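Local coordinates for NIF3-related protein (Bacillus cereus, PDB 2GX8) that is of uncharacterised function, but belongs to the Nif3 family and carries a conserved two-metal site, occupied here by zinc, together with a probable regulatory domain, at residues K27-M41 against Q370-V382. Numbering follows the deposited sequence.
Sequences KIPNGHEIISLFESM and QLQEKVDAKKLNV
Leu-37 is the main bump on helix 31-38. It drops into a hollow walled by Val-375, Lys-378 and Leu-380. Its CD1 meets CD1 of Leu-380 tip to tip at 4.0 Å, while CD2 rests on the extended chain of Lys-378, 3.8 Å from that residue's CD. The axes of helix 31-38 and helix 370-377 cross at 119°.

Towards the end of segment 27-41, Met-41 folds over helix 370-377. Its chain bends at chi3 (-65°), which sets SD 3.7 Å from CB of Gln-370 and brings CE up to CD1 of Leu-371. That same CD1 also packs on the backbone and CB of Phe-38. Lys-374, curled at chi2 and chi3, runs past SD and lays its CE 3.4 Å from Ser-40 OG, a hydroxyl that donates to Leu-37 O.

At the other end, beyond the Schellman turn at Lys-379, Leu-380 sets both methyls 3.8 Å from CB of Pro-29, crossing the ring at a slant. Val-382 faces CD1 of Ile-34, and both side chains continue inward onto Val-67 of strand 66-70. Here Asn-381 N donates to Lys-27 O at 2.8 Å, nearly straight at 166°.

With that single hydrogen bond across an otherwise largely aliphatic interface, complementary shape and burial probably supply most of the hold between the N-terminal helix and helix 362-377 beside the five-stranded sheet.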
loop_
_atom_site.group_PDB
_atom_site.type_symbol
_atom_site.label_atom_id
_atom_site.label_comp_id
_atom_site.label_asym_id
_atom_site.label_seq_id
_atom_site.Cartn_x
_atom_site.Cartn_y
_atom_site.Cartn_z
ATOM N N LYS C 27 21.970 -25.795 -41.383
ATOM C CA LYS C 27 20.576 -25.897 -40.958
ATOM C C LYS C 27 19.951 -24.498 -40.748
ATOM O O LYS C 27 20.612 -23.587 -40.215
ATOM C CB LYS C 27 20.530 -26.673 -39.630
ATOM C CG LYS C 27 19.222 -26.567 -38.846
ATOM C CD LYS C 27 19.426 -27.012 -37.419
ATOM C CE LYS C 27 18.157 -26.885 -36.625
ATOM N NZ LYS C 27 18.388 -27.396 -35.255
ATOM N N ILE C 28 18.693 -24.330 -41.173
ATOM C CA ILE C 28 17.950 -23.095 -40.916
ATOM C C ILE C 28 17.284 -23.325 -39.562
ATOM O O ILE C 28 16.469 -24.243 -39.409
ATOM C CB ILE C 28 16.884 -22.779 -41.988
ATOM C CG1 ILE C 28 17.516 -22.679 -43.381
ATOM C CG2 ILE C 28 16.171 -21.483 -41.657
ATOM C CD1 ILE C 28 16.520 -22.358 -44.488
ATOM N N PRO C 29 17.645 -22.505 -38.569
ATOM C CA PRO C 29 17.145 -22.662 -37.216
ATOM C C PRO C 29 15.802 -22.011 -37.017
ATOM O O PRO C 29 15.351 -21.251 -37.869
ATOM C CB PRO C 29 18.159 -21.872 -36.402
ATOM C CG PRO C 29 18.509 -20.756 -37.296
ATOM C CD PRO C 29 18.561 -21.356 -38.677
ATOM N N ASN C 30 15.170 -22.313 -35.892
ATOM C CA ASN C 30 13.936 -21.653 -35.559
ATOM C C ASN C 30 14.258 -20.515 -34.589
ATOM O O ASN C 30 15.401 -20.374 -34.160
ATOM C CB ASN C 30 12.870 -22.641 -35.053
ATOM C CG ASN C 30 13.176 -23.210 -33.687
ATOM O OD1 ASN C 30 13.937 -22.649 -32.915
ATOM N ND2 ASN C 30 12.539 -24.317 -33.369
ATOM N N GLY C 31 13.276 -19.692 -34.255
ATOM C CA GLY C 31 13.511 -18.576 -33.342
ATOM C C GLY C 31 14.050 -18.989 -31.983
ATOM O O GLY C 31 14.952 -18.323 -31.449
ATOM N N HIS C 32 13.533 -20.105 -31.451
ATOM C CA HIS C 32 13.904 -20.597 -30.119
ATOM C C HIS C 32 15.375 -20.880 -29.950
ATOM O O HIS C 32 15.946 -20.607 -28.895
ATOM C CB HIS C 32 13.153 -21.867 -29.757
ATOM C CG HIS C 32 11.689 -21.677 -29.549
ATOM N ND1 HIS C 32 11.181 -20.786 -28.632
ATOM C CD2 HIS C 32 10.626 -22.332 -30.072
ATOM C CE1 HIS C 32 9.861 -20.857 -28.641
ATOM N NE2 HIS C 32 9.500 -21.797 -29.497
ATOM N N GLU C 33 15.966 -21.449 -30.994
ATOM C CA GLU C 33 17.366 -21.800 -31.026
ATOM C C GLU C 33 18.202 -20.548 -30.990
ATOM O O GLU C 33 19.115 -20.437 -30.176
ATOM C CB GLU C 33 17.658 -22.574 -32.293
ATOM C CG GLU C 33 16.830 -23.842 -32.384
ATOM C CD GLU C 33 17.197 -24.708 -33.584
ATOM O OE1 GLU C 33 18.383 -24.624 -34.051
ATOM O OE2 GLU C 33 16.301 -25.479 -34.040
ATOM N N ILE C 34 17.893 -19.610 -31.876
ATOM C CA ILE C 34 18.601 -18.326 -31.915
ATOM C C ILE C 34 18.538 -17.638 -30.565
ATOM O O ILE C 34 19.554 -17.274 -29.994
ATOM C CB ILE C 34 18.018 -17.438 -33.016
ATOM C CG1 ILE C 34 18.248 -18.157 -34.353
ATOM C CG2 ILE C 34 18.643 -16.041 -32.995
ATOM C CD1 ILE C 34 17.634 -17.501 -35.531
ATOM N N ILE C 35 17.326 -17.492 -30.053
ATOM C CA ILE C 35 17.077 -16.877 -28.759
ATOM C C ILE C 35 17.828 -17.606 -27.658
ATOM O O ILE C 35 18.424 -16.976 -26.793
ATOM C CB ILE C 35 15.551 -16.799 -28.498
ATOM C CG1 ILE C 35 14.960 -15.745 -29.425
ATOM C CG2 ILE C 35 15.222 -16.497 -27.058
ATOM C CD1 ILE C 35 15.713 -14.440 -29.392
ATOM N N SER C 36 17.847 -18.933 -27.727
ATOM C CA SER C 36 18.550 -19.731 -26.737
ATOM C C SER C 36 20.060 -19.461 -26.777
ATOM O O SER C 36 20.726 -19.544 -25.754
ATOM C CB SER C 36 18.262 -21.213 -26.931
ATOM O OG SER C 36 18.632 -21.925 -25.781
ATOM N N LEU C 37 20.583 -19.124 -27.953
ATOM C CA LEU C 37 22.002 -18.782 -28.102
ATOM C C LEU C 37 22.292 -17.341 -27.709
ATOM O O LEU C 37 23.432 -17.003 -27.390
ATOM C CB LEU C 37 22.489 -19.021 -29.531
ATOM C CG LEU C 37 22.695 -20.481 -29.959
ATOM C CD1 LEU C 37 23.117 -20.560 -31.417
ATOM C CD2 LEU C 37 23.744 -21.162 -29.076
ATOM N N PHE C 38 21.274 -16.483 -27.759
ATOM C CA PHE C 38 21.422 -15.087 -27.364
ATOM C C PHE C 38 21.474 -15.017 -25.856
ATOM O O PHE C 38 22.265 -14.261 -25.280
ATOM C CB PHE C 38 20.240 -14.228 -27.860
ATOM C CG PHE C 38 20.231 -12.824 -27.298
ATOM C CD1 PHE C 38 19.369 -12.475 -26.255
ATOM C CD2 PHE C 38 21.112 -11.859 -27.779
ATOM C CE1 PHE C 38 19.372 -11.180 -25.710
ATOM C CE2 PHE C 38 21.122 -10.567 -27.252
ATOM C CZ PHE C 38 20.256 -10.225 -26.209
ATOM N N GLU C 39 20.614 -15.807 -25.226
ATOM C CA GLU C 39 20.506 -15.837 -23.777
ATOM C C GLU C 39 21.709 -16.475 -23.090
ATOM O O GLU C 39 21.870 -16.327 -21.884
ATOM C CB GLU C 39 19.185 -16.482 -23.347
ATOM C CG GLU C 39 17.993 -15.592 -23.675
ATOM C CD GLU C 39 16.634 -16.224 -23.441
ATOM O OE1 GLU C 39 15.634 -15.588 -23.852
ATOM O OE2 GLU C 39 16.541 -17.349 -22.885
ATOM N N SER C 40 22.555 -17.161 -23.853
ATOM C CA SER C 40 23.772 -17.723 -23.287
ATOM C C SER C 40 24.714 -16.560 -22.940
ATOM O O SER C 40 25.490 -16.627 -21.978
ATOM C CB SER C 40 24.444 -18.682 -24.274
ATOM O OG SER C 40 24.927 -18.002 -25.426
ATOM N N MET C 41 24.625 -15.489 -23.722
ATOM C CA MET C 41 25.449 -14.309 -23.519
ATOM C C MET C 41 24.737 -13.287 -22.626
ATOM O O MET C 41 25.372 -12.533 -21.898
ATOM C CB MET C 41 25.767 -13.658 -24.868
ATOM C CG MET C 41 26.358 -14.593 -25.919
ATOM S SD MET C 41 26.781 -13.743 -27.464
ATOM C CE MET C 41 25.191 -13.213 -28.092
ATOM N N GLN C 370 28.747 -10.437 -31.746
ATOM C CA GLN C 370 28.600 -11.504 -30.760
ATOM C C GLN C 370 27.660 -12.607 -31.248
ATOM O O GLN C 370 28.045 -13.766 -31.276
ATOM C CB GLN C 370 28.062 -10.943 -29.431
ATOM C CG GLN C 370 29.074 -10.205 -28.560
ATOM C CD GLN C 370 28.424 -9.401 -27.415
ATOM O OE1 GLN C 370 28.953 -9.329 -26.299
ATOM N NE2 GLN C 370 27.277 -8.804 -27.692
ATOM N N LEU C 371 26.441 -12.241 -31.649
ATOM C CA LEU C 371 25.456 -13.230 -32.093
ATOM C C LEU C 371 25.821 -13.918 -33.410
ATOM O O LEU C 371 25.652 -15.126 -33.524
ATOM C CB LEU C 371 24.029 -12.655 -32.133
ATOM C CG LEU C 371 22.889 -13.675 -32.312
ATOM C CD1 LEU C 371 22.846 -14.672 -31.141
ATOM C CD2 LEU C 371 21.525 -13.019 -32.510
ATOM N N GLN C 372 26.321 -13.175 -34.395
ATOM C CA GLN C 372 26.745 -13.796 -35.656
ATOM C C GLN C 372 27.806 -14.861 -35.363
ATOM O O GLN C 372 27.798 -15.939 -35.939
ATOM C CB GLN C 372 27.345 -12.763 -36.601
ATOM C CG GLN C 372 27.582 -13.279 -38.002
ATOM C CD GLN C 372 26.294 -13.470 -38.785
ATOM O OE1 GLN C 372 25.909 -14.599 -39.101
ATOM N NE2 GLN C 372 25.603 -12.367 -39.077
ATOM N N GLU C 373 28.713 -14.539 -34.451
ATOM C CA GLU C 373 29.805 -15.408 -34.024
ATOM C C GLU C 373 29.278 -16.740 -33.451
ATOM O O GLU C 373 29.808 -17.810 -33.774
ATOM C CB GLU C 373 30.625 -14.622 -32.993
ATOM C CG GLU C 373 32.031 -15.070 -32.683
ATOM C CD GLU C 373 32.815 -14.014 -31.884
ATOM O OE1 GLU C 373 32.443 -12.813 -31.884
ATOM O OE2 GLU C 373 33.829 -14.394 -31.265
ATOM N N LYS C 374 28.227 -16.678 -32.629
ATOM C CA LYS C 374 27.618 -17.876 -32.021
ATOM C C LYS C 374 26.874 -18.745 -33.031
ATOM O O LYS C 374 26.924 -19.970 -32.958
ATOM C CB LYS C 374 26.634 -17.493 -30.907
ATOM C CG LYS C 374 27.216 -16.681 -29.739
ATOM C CD LYS C 374 28.054 -17.497 -28.747
ATOM C CE LYS C 374 27.177 -18.453 -27.958
ATOM N NZ LYS C 374 27.918 -19.079 -26.839
ATOM N N VAL C 375 26.166 -18.109 -33.958
ATOM C CA VAL C 375 25.397 -18.852 -34.951
ATOM C C VAL C 375 26.319 -19.442 -36.004
ATOM O O VAL C 375 25.947 -20.402 -36.687
ATOM C CB VAL C 375 24.205 -18.023 -35.589
ATOM C CG1 VAL C 375 23.392 -17.352 -34.505
ATOM C CG2 VAL C 375 24.673 -16.978 -36.601
ATOM N N ASP C 376 27.521 -18.878 -36.134
ATOM C CA ASP C 376 28.503 -19.407 -37.088
ATOM C C ASP C 376 29.235 -20.589 -36.469
ATOM O O ASP C 376 29.561 -21.560 -37.163
ATOM C CB ASP C 376 29.474 -18.327 -37.577
ATOM C CG ASP C 376 28.771 -17.230 -38.368
ATOM O OD1 ASP C 376 27.555 -17.373 -38.631
ATOM O OD2 ASP C 376 29.417 -16.211 -38.705
ATOM N N ALA C 377 29.458 -20.509 -35.157
ATOM C CA ALA C 377 30.097 -21.588 -34.407
ATOM C C ALA C 377 29.208 -22.843 -34.402
ATOM O O ALA C 377 29.699 -23.967 -34.252
ATOM C CB ALA C 377 30.418 -21.136 -32.971
ATOM N N LYS C 378 27.903 -22.650 -34.591
ATOM C CA LYS C 378 26.962 -23.770 -34.592
ATOM C C LYS C 378 26.332 -24.105 -35.946
ATOM O O LYS C 378 25.225 -24.634 -36.003
ATOM C CB LYS C 378 25.933 -23.627 -33.464
ATOM C CG LYS C 378 26.587 -23.853 -32.116
ATOM C CD LYS C 378 25.645 -23.811 -30.941
ATOM C CE LYS C 378 26.441 -24.152 -29.685
ATOM N NZ LYS C 378 25.623 -24.128 -28.451
ATOM N N LYS C 379 27.058 -23.790 -37.018
ATOM C CA LYS C 379 26.695 -24.134 -38.403
ATOM C C LYS C 379 25.347 -23.628 -38.900
ATOM O O LYS C 379 24.896 -24.056 -39.967
ATOM C CB LYS C 379 26.715 -25.665 -38.618
ATOM C CG LYS C 379 27.937 -26.489 -38.122
ATOM C CD LYS C 379 29.266 -26.283 -38.880
ATOM C CE LYS C 379 30.112 -25.116 -38.337
ATOM N NZ LYS C 379 31.478 -25.053 -38.953
ATOM N N LEU C 380 24.716 -22.733 -38.139
ATOM C CA LEU C 380 23.386 -22.201 -38.459
ATOM C C LEU C 380 23.368 -21.230 -39.613
ATOM O O LEU C 380 24.229 -20.361 -39.737
ATOM C CB LEU C 380 22.743 -21.552 -37.234
ATOM C CG LEU C 380 22.389 -22.538 -36.131
ATOM C CD1 LEU C 380 21.732 -21.824 -34.975
ATOM C CD2 LEU C 380 21.475 -23.624 -36.690
ATOM N N ASN C 381 22.357 -21.379 -40.449
ATOM C CA ASN C 381 22.223 -20.567 -41.634
ATOM C C ASN C 381 21.346 -19.341 -41.352
ATOM O O ASN C 381 20.187 -19.280 -41.779
ATOM C CB ASN C 381 21.659 -21.428 -42.767
ATOM C CG ASN C 381 21.689 -20.731 -44.110
ATOM O OD1 ASN C 381 22.006 -19.548 -44.204
ATOM N ND2 ASN C 381 21.363 -21.472 -45.167
ATOM N N VAL C 382 21.917 -18.385 -40.613
ATOM C CA VAL C 382 21.237 -17.135 -40.258
ATOM C C VAL C 382 22.174 -15.957 -40.464
ATOM O O VAL C 382 23.344 -16.010 -40.095
ATOM C CB VAL C 382 20.815 -17.033 -38.759
ATOM C CG1 VAL C 382 19.712 -15.999 -38.618
ATOM C CG2 VAL C 382 20.305 -18.321 -38.213
#